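Local coordinates for protein lactate racemase (Thermoanaerobacterium thermosaccharolyticum, PDB 2YJG) that interconverts the D- and L-isomers of lactate with the help of a nickel-pincer cofactor derived from nicotinic acid mononucleotide, at residues 143-155 with 221-233. Numbering follows the deposited sequence.
Sequences LIGTLPSGGKLEI and HRDMIYAAKKANL
Pro148, Asp223 and Tyr226 carry the contact between the beta hairpin of strands 141-146 and 152-156 and helix 219-230. Pro148 CD lies over one face of the Tyr226 ring, 3.7 Å from the centroid and 26° off the normal, which defines a CH-pi contact. The ring reaches the hairpin because its CG is anti to the backbone N (chi1 -176°). The same proline also meets Arg222: Pro148 CB lies over a face of the guanidinium, 3.4 Å from Arg222 NE.

Asp223 grips the type I turn from Leu147 to Gly150 with both carboxylate oxygens. Asp223 OD1 accepts from Ser149 N at 3.2 Å through its syn lone pair, with a bent N-H...O angle of 143°, while Asp223 OD2 takes the very short bond from Ser149 OG (2.5 Å). Phe204 of helix 202-206 touches both Ser149 and Asp223.

At the ring edge, a water in the ring plane bonds Tyr226 OH at 3.0 Å and accepts from Thr146 N. An alanine in place of Tyr226 would probably leave Pro148 without its aromatic platform and this water without its phenol partner. Farther along the helix the meeting turns apolar: Leu153 CD2 packs tightly on Ala227 CA (3.4 Å), and Ile155 CD1 meets Ala231 CB. The chemistry thus implies a hairpin pinned by its turn to a buried carboxylate and seated on small alanines, on a helix whose Met224 touches Lys184, the probable covalent cofactor site.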
loop_
_atom_site.group_PDB
_atom_site.type_symbol
_atom_site.label_atom_id
_atom_site.label_comp_id
_atom_site.label_asym_id
_atom_site.label_seq_id
_atom_site.Cartn_x
_atom_site.Cartn_y
_atom_site.Cartn_z
ATOM N N LEU A 143 5.319 -26.246 13.542
ATOM C CA LEU A 143 5.041 -26.867 14.830
ATOM C C LEU A 143 6.137 -26.475 15.791
ATOM O O LEU A 143 7.340 -26.663 15.492
ATOM C CB LEU A 143 4.937 -28.393 14.671
ATOM C CG LEU A 143 4.735 -29.251 15.923
ATOM C CD1 LEU A 143 3.433 -28.872 16.720
ATOM C CD2 LEU A 143 4.728 -30.717 15.493
ATOM N N ILE A 144 5.766 -25.880 16.923
ATOM C CA ILE A 144 6.751 -25.472 17.917
ATOM C C ILE A 144 6.598 -26.114 19.274
ATOM O O ILE A 144 7.440 -25.943 20.127
ATOM C CB ILE A 144 6.785 -23.970 18.150
ATOM C CG1 ILE A 144 5.380 -23.413 18.414
ATOM C CG2 ILE A 144 7.539 -23.294 16.975
ATOM C CD1 ILE A 144 5.378 -22.107 19.196
ATOM N N GLY A 145 5.552 -26.891 19.494
ATOM C CA GLY A 145 5.409 -27.458 20.813
ATOM C C GLY A 145 4.041 -28.026 21.032
ATOM O O GLY A 145 3.218 -28.084 20.097
ATOM N N THR A 146 3.839 -28.494 22.256
ATOM C CA THR A 146 2.525 -28.988 22.677
ATOM C C THR A 146 2.020 -28.277 23.943
ATOM O O THR A 146 2.722 -28.070 24.915
ATOM C CB THR A 146 2.568 -30.457 22.964
ATOM O OG1 THR A 146 3.388 -30.647 24.112
ATOM C CG2 THR A 146 3.102 -31.233 21.753
ATOM N N LEU A 147 0.737 -27.953 23.935
ATOM C CA LEU A 147 0.192 -26.999 24.883
ATOM C C LEU A 147 -0.177 -27.752 26.164
ATOM O O LEU A 147 -0.323 -28.998 26.124
ATOM C CB LEU A 147 -1.045 -26.353 24.265
ATOM C CG LEU A 147 -0.851 -25.469 23.023
ATOM C CD1 LEU A 147 -2.064 -25.380 22.135
ATOM C CD2 LEU A 147 -0.408 -24.020 23.460
ATOM N N PRO A 148 -0.379 -27.015 27.276
ATOM C CA PRO A 148 -0.885 -27.622 28.510
ATOM C C PRO A 148 -2.102 -28.533 28.347
ATOM O O PRO A 148 -2.195 -29.555 29.046
ATOM C CB PRO A 148 -1.219 -26.409 29.378
ATOM C CG PRO A 148 -0.286 -25.378 28.958
ATOM C CD PRO A 148 -0.015 -25.609 27.491
ATOM N N SER A 149 -3.011 -28.191 27.438
ATOM C CA SER A 149 -4.179 -29.004 27.156
ATOM C C SER A 149 -3.856 -30.281 26.393
ATOM O O SER A 149 -4.722 -31.127 26.203
ATOM C CB SER A 149 -5.152 -28.217 26.307
ATOM O OG SER A 149 -4.505 -27.776 25.121
ATOM N N GLY A 150 -2.631 -30.390 25.903
ATOM C CA GLY A 150 -2.226 -31.518 25.062
ATOM C C GLY A 150 -2.200 -31.236 23.560
ATOM O O GLY A 150 -1.608 -31.999 22.813
ATOM N N GLY A 151 -2.828 -30.150 23.103
ATOM C CA GLY A 151 -2.827 -29.818 21.670
ATOM C C GLY A 151 -1.493 -29.365 21.067
ATOM O O GLY A 151 -0.673 -28.689 21.715
ATOM N N LYS A 152 -1.295 -29.703 19.798
ATOM C CA LYS A 152 -0.167 -29.153 19.045
ATOM C C LYS A 152 -0.283 -27.615 18.938
ATOM O O LYS A 152 -1.403 -27.066 18.976
ATOM C CB LYS A 152 -0.160 -29.712 17.632
ATOM C CG LYS A 152 0.456 -31.073 17.494
ATOM C CD LYS A 152 0.320 -31.573 16.042
ATOM C CE LYS A 152 0.458 -33.073 15.982
ATOM N NZ LYS A 152 1.567 -33.451 16.863
ATOM N N LEU A 153 0.862 -26.964 18.793
ATOM C CA LEU A 153 0.955 -25.521 18.617
ATOM C C LEU A 153 1.734 -25.236 17.322
ATOM O O LEU A 153 2.909 -25.607 17.204
ATOM C CB LEU A 153 1.667 -24.909 19.826
ATOM C CG LEU A 153 1.987 -23.412 19.749
ATOM C CD1 LEU A 153 0.640 -22.717 19.499
ATOM C CD2 LEU A 153 2.691 -22.892 20.981
ATOM N N GLU A 154 1.071 -24.644 16.338
ATOM C CA GLU A 154 1.703 -24.312 15.055
ATOM C C GLU A 154 1.566 -22.826 14.883
ATOM O O GLU A 154 0.441 -22.314 14.973
ATOM C CB GLU A 154 0.997 -25.044 13.914
ATOM C CG GLU A 154 0.904 -26.564 14.241
ATOM C CD GLU A 154 -0.078 -27.352 13.418
ATOM O OE1 GLU A 154 -1.109 -26.808 12.964
ATOM O OE2 GLU A 154 0.197 -28.573 13.243
ATOM N N ILE A 155 2.681 -22.130 14.696
ATOM C CA ILE A 155 2.617 -20.684 14.435
ATOM C C ILE A 155 3.379 -20.262 13.161
ATOM O O ILE A 155 4.167 -21.038 12.614
ATOM C CB ILE A 155 2.963 -19.859 15.647
ATOM C CG1 ILE A 155 4.413 -20.057 16.126
ATOM C CG2 ILE A 155 2.007 -20.214 16.833
ATOM C CD1 ILE A 155 4.911 -18.963 17.018
ATOM N N HIS A 221 -6.998 -19.050 28.177
ATOM C CA HIS A 221 -5.902 -18.153 28.532
ATOM C C HIS A 221 -4.644 -18.917 28.889
ATOM O O HIS A 221 -3.522 -18.578 28.458
ATOM C CB HIS A 221 -6.335 -17.266 29.676
ATOM C CG HIS A 221 -5.264 -16.351 30.162
ATOM N ND1 HIS A 221 -4.728 -15.348 29.380
ATOM C CD2 HIS A 221 -4.616 -16.310 31.340
ATOM C CE1 HIS A 221 -3.813 -14.712 30.084
ATOM N NE2 HIS A 221 -3.727 -15.275 31.277
ATOM N N ARG A 222 -4.792 -20.016 29.611
ATOM C CA ARG A 222 -3.619 -20.852 29.928
ATOM C C ARG A 222 -2.882 -21.362 28.683
ATOM O O ARG A 222 -1.649 -21.319 28.629
ATOM C CB ARG A 222 -4.080 -22.053 30.807
ATOM C CG ARG A 222 -2.934 -22.971 31.228
ATOM C CD ARG A 222 -3.384 -24.231 32.058
ATOM N NE ARG A 222 -2.234 -25.112 32.366
ATOM C CZ ARG A 222 -2.313 -26.393 32.781
ATOM N NH1 ARG A 222 -3.485 -27.018 32.922
ATOM N NH2 ARG A 222 -1.198 -27.071 33.048
ATOM N N ASP A 223 -3.618 -21.887 27.702
ATOM C CA ASP A 223 -3.004 -22.302 26.418
ATOM C C ASP A 223 -2.353 -21.135 25.686
ATOM O O ASP A 223 -1.264 -21.313 25.120
ATOM C CB ASP A 223 -4.008 -23.075 25.517
ATOM C CG ASP A 223 -4.014 -24.605 25.815
ATOM O OD1 ASP A 223 -3.458 -25.047 26.881
ATOM O OD2 ASP A 223 -4.544 -25.322 24.981
ATOM N N MET A 224 -2.990 -19.944 25.705
ATOM C CA MET A 224 -2.454 -18.783 25.024
ATOM C C MET A 224 -1.142 -18.326 25.632
ATOM O O MET A 224 -0.208 -17.937 24.918
ATOM C CB MET A 224 -3.484 -17.641 25.081
ATOM C CG MET A 224 -4.820 -17.911 24.349
ATOM S SD MET A 224 -5.948 -16.515 24.702
ATOM C CE MET A 224 -7.315 -16.801 23.482
ATOM N N ILE A 225 -1.087 -18.352 26.954
ATOM C CA ILE A 225 0.071 -17.912 27.728
ATOM C C ILE A 225 1.247 -18.829 27.393
ATOM O O ILE A 225 2.375 -18.364 27.134
ATOM C CB ILE A 225 -0.271 -17.890 29.211
ATOM C CG1 ILE A 225 -1.116 -16.642 29.517
ATOM C CG2 ILE A 225 0.990 -17.995 30.081
ATOM C CD1 ILE A 225 -0.419 -15.356 29.273
ATOM N N TYR A 226 0.959 -20.130 27.360
ATOM C CA TYR A 226 2.007 -21.092 27.028
ATOM C C TYR A 226 2.480 -20.930 25.611
ATOM O O TYR A 226 3.714 -20.932 25.367
ATOM C CB TYR A 226 1.521 -22.488 27.254
ATOM C CG TYR A 226 2.555 -23.546 27.025
ATOM C CD1 TYR A 226 2.785 -24.098 25.749
ATOM C CD2 TYR A 226 3.244 -24.084 28.107
ATOM C CE1 TYR A 226 3.710 -25.144 25.587
ATOM C CE2 TYR A 226 4.137 -25.109 27.948
ATOM C CZ TYR A 226 4.383 -25.623 26.707
ATOM O OH TYR A 226 5.329 -26.636 26.649
ATOM N N ALA A 227 1.532 -20.765 24.666
ATOM C CA ALA A 227 1.843 -20.438 23.250
ATOM C C ALA A 227 2.760 -19.257 23.129
ATOM O O ALA A 227 3.719 -19.302 22.338
ATOM C CB ALA A 227 0.556 -20.183 22.415
ATOM N N ALA A 228 2.490 -18.186 23.877
ATOM C CA ALA A 228 3.329 -16.969 23.785
ATOM C C ALA A 228 4.757 -17.243 24.284
ATOM O O ALA A 228 5.765 -16.801 23.670
ATOM C CB ALA A 228 2.695 -15.812 24.560
ATOM N N LYS A 229 4.854 -17.950 25.420
ATOM C CA LYS A 229 6.160 -18.389 25.953
ATOM C C LYS A 229 6.975 -19.208 24.968
ATOM O O LYS A 229 8.170 -18.901 24.740
ATOM C CB LYS A 229 6.019 -19.181 27.275
ATOM C CG LYS A 229 5.239 -18.449 28.320
ATOM C CD LYS A 229 5.792 -18.594 29.756
ATOM C CE LYS A 229 5.624 -20.012 30.322
ATOM N NZ LYS A 229 5.484 -19.989 31.851
ATOM N N LYS A 230 6.332 -20.199 24.347
ATOM C CA LYS A 230 6.976 -21.087 23.394
ATOM C C LYS A 230 7.370 -20.356 22.116
ATOM O O LYS A 230 8.262 -20.812 21.406
ATOM C CB LYS A 230 6.058 -22.235 22.938
ATOM C CG LYS A 230 5.804 -23.404 23.891
ATOM C CD LYS A 230 7.084 -24.067 24.387
ATOM C CE LYS A 230 7.518 -25.300 23.619
ATOM N NZ LYS A 230 8.510 -26.027 24.458
ATOM N N ALA A 231 6.643 -19.284 21.802
ATOM C CA ALA A 231 6.984 -18.398 20.681
ATOM C C ALA A 231 8.112 -17.427 20.956
ATOM O O ALA A 231 8.472 -16.677 20.029
ATOM C CB ALA A 231 5.736 -17.584 20.279
ATOM N N ASN A 232 8.558 -17.348 22.213
ATOM C CA ASN A 232 9.568 -16.373 22.699
ATOM C C ASN A 232 9.152 -14.910 22.403
ATOM O O ASN A 232 9.962 -14.074 22.047
ATOM C CB ASN A 232 10.992 -16.685 22.129
ATOM C CG ASN A 232 11.487 -18.121 22.498
ATOM O OD1 ASN A 232 11.698 -18.999 21.627
ATOM N ND2 ASN A 232 11.614 -18.357 23.793
ATOM N N LEU A 233 7.869 -14.611 22.603
ATOM C CA LEU A 233 7.404 -13.229 22.655
ATOM C C LEU A 233 8.102 -12.482 23.782
ATOM O O LEU A 233 7.851 -12.685 24.982
ATOM C CB LEU A 233 5.842 -13.179 22.787
ATOM C CG LEU A 233 5.164 -11.811 22.785
ATOM C CD1 LEU A 233 5.459 -11.038 21.465
ATOM C CD2 LEU A 233 3.621 -11.940 22.999
HETATM O O HOH W 1 5.956 -28.148 24.117
#